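Local coordinates for RNA pseudouridylate synthase domain-containing protein 1 (Homo sapiens, PDB 5VBB) that probably binds RNA and converts uridines in it to pseudouridine, as other members of the RluA family of pseudouridine synthases do, at residues V95-L100 / F211-P216. Residues are numbered along the deposited sequence; the frame is centred on the assembly and turned at random.
Sequences VTKAYL and FYLRIP
A98 faces both F211 and Y212, a classic beta bulge within the antiparallel pairing of strands 96-104 and 208-216 in the large sheet of this RluA-family domain; it illustrates how one carbonyl can serve two donors. A98 O takes F211 N in its carbonyl plane and Y212 N, at 2.9 Å, from above that plane. A98 N returns a bond to Y212 O; toward V95 the pairing is regular, T96 and R214 exchanging two backbone bonds.

On the face that also carries the A98 methyl, the polar side chains T96, Y212 and R214 lie together. A turn of the R214 chain at chi3 (-57°) brings its guanidinium edge to Y212 OH, gripped in plane through NE (2.9 Å) and, less straight, NH2. E223 also bonds this hydroxyl, and D259 forms a salt bridge with R214 NH1. A phenylalanine in place of Y212 would probably leave NE, NH2 and E223 without this shared partner, and the guanidinium held mainly from its NH1 side.

Apolar contacts complete the seam. T96 CG2 meets the rim of the Y212 ring in plane, at CE2 (3.7 Å). On the opposite face L213 CD1 touches V95 CG1 and K97 CG, and V95 and K97 also rest on F90 of helix 80-91. At the other end of the contact, L100 CD1 lies over the F211 ring in a CH-pi contact, 3.9 Å from its centroid.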
# COMPACT_ATOMS: atom_id res chain seq x y z
N VAL A 95 9.90 7.44 -8.58
CA VAL A 95 9.48 6.06 -8.19
C VAL A 95 8.04 5.80 -8.60
O VAL A 95 7.21 6.70 -8.52
CB VAL A 95 9.70 5.87 -6.68
CG1 VAL A 95 9.05 4.57 -6.14
CG2 VAL A 95 11.19 5.93 -6.36
N THR A 96 7.75 4.55 -9.03
CA THR A 96 6.39 4.12 -9.37
C THR A 96 5.94 3.11 -8.31
O THR A 96 6.68 2.19 -7.98
CB THR A 96 6.33 3.53 -10.77
OG1 THR A 96 6.80 4.50 -11.68
CG2 THR A 96 4.91 3.12 -11.17
N LYS A 97 4.72 3.28 -7.79
CA LYS A 97 4.15 2.37 -6.82
C LYS A 97 2.71 2.08 -7.13
O LYS A 97 2.01 2.98 -7.57
CB LYS A 97 4.16 3.00 -5.41
CG LYS A 97 5.49 3.43 -4.86
CD LYS A 97 5.39 3.67 -3.36
CE LYS A 97 6.62 4.30 -2.78
NZ LYS A 97 6.43 4.77 -1.38
N ALA A 98 2.24 0.86 -6.84
CA ALA A 98 0.84 0.49 -6.91
C ALA A 98 0.52 -0.46 -5.79
O ALA A 98 1.38 -1.21 -5.28
CB ALA A 98 0.47 -0.10 -8.27
N TYR A 99 -0.73 -0.41 -5.35
CA TYR A 99 -1.20 -1.20 -4.23
C TYR A 99 -2.44 -1.91 -4.62
O TYR A 99 -3.16 -1.46 -5.50
CB TYR A 99 -1.58 -0.28 -3.05
CG TYR A 99 -0.46 0.54 -2.48
CD1 TYR A 99 0.14 1.56 -3.22
CD2 TYR A 99 0.02 0.31 -1.19
CE1 TYR A 99 1.22 2.28 -2.73
CE2 TYR A 99 1.07 1.07 -0.67
CZ TYR A 99 1.67 2.05 -1.45
OH TYR A 99 2.64 2.86 -0.97
N LEU A 100 -2.75 -2.97 -3.88
CA LEU A 100 -4.01 -3.67 -3.98
C LEU A 100 -4.74 -3.42 -2.69
O LEU A 100 -4.10 -3.29 -1.64
CB LEU A 100 -3.80 -5.19 -4.12
CG LEU A 100 -3.12 -5.64 -5.38
CD1 LEU A 100 -2.77 -7.09 -5.31
CD2 LEU A 100 -3.99 -5.38 -6.62
N PHE A 211 1.91 -3.58 -3.74
CA PHE A 211 2.02 -4.62 -4.76
C PHE A 211 3.14 -4.41 -5.75
O PHE A 211 3.94 -5.32 -5.94
CB PHE A 211 0.67 -4.66 -5.49
CG PHE A 211 0.54 -5.58 -6.66
CD1 PHE A 211 0.62 -6.96 -6.49
CD2 PHE A 211 0.12 -5.10 -7.89
CE1 PHE A 211 0.30 -7.83 -7.54
CE2 PHE A 211 -0.10 -5.95 -8.95
CZ PHE A 211 -0.07 -7.31 -8.76
N TYR A 212 3.23 -3.24 -6.35
CA TYR A 212 4.17 -2.94 -7.40
C TYR A 212 5.09 -1.82 -6.94
O TYR A 212 4.64 -0.86 -6.33
CB TYR A 212 3.41 -2.56 -8.68
CG TYR A 212 4.33 -2.21 -9.83
CD1 TYR A 212 4.90 -3.21 -10.62
CD2 TYR A 212 4.64 -0.89 -10.12
CE1 TYR A 212 5.84 -2.90 -11.60
CE2 TYR A 212 5.54 -0.57 -11.13
CZ TYR A 212 6.11 -1.57 -11.90
OH TYR A 212 6.96 -1.17 -12.89
N LEU A 213 6.38 -1.98 -7.19
CA LEU A 213 7.36 -0.96 -6.81
C LEU A 213 8.47 -0.92 -7.86
O LEU A 213 8.96 -1.96 -8.25
CB LEU A 213 7.91 -1.25 -5.41
CG LEU A 213 9.08 -0.39 -4.87
CD1 LEU A 213 8.61 1.04 -4.55
CD2 LEU A 213 9.71 -1.05 -3.63
N ARG A 214 8.78 0.25 -8.38
CA ARG A 214 9.83 0.43 -9.37
C ARG A 214 10.66 1.61 -8.93
O ARG A 214 10.10 2.69 -8.79
CB ARG A 214 9.26 0.67 -10.75
CG ARG A 214 10.31 0.60 -11.86
CD ARG A 214 9.92 1.42 -13.09
NE ARG A 214 8.63 1.03 -13.63
CZ ARG A 214 7.93 1.70 -14.54
NH1 ARG A 214 8.40 2.84 -15.05
NH2 ARG A 214 6.77 1.24 -14.95
N ILE A 215 11.99 1.40 -8.71
CA ILE A 215 12.91 2.43 -8.25
C ILE A 215 14.03 2.48 -9.34
O ILE A 215 14.87 1.59 -9.39
CB ILE A 215 13.45 2.09 -6.86
CG1 ILE A 215 12.28 1.79 -5.86
CG2 ILE A 215 14.37 3.22 -6.35
CD1 ILE A 215 12.67 1.26 -4.54
N PRO A 216 13.94 3.44 -10.26
CA PRO A 216 14.89 3.47 -11.40
C PRO A 216 16.21 4.12 -11.02
O PRO A 216 16.50 5.24 -11.44
CB PRO A 216 14.11 4.25 -12.44
CG PRO A 216 13.31 5.25 -11.64
CD PRO A 216 12.92 4.50 -10.38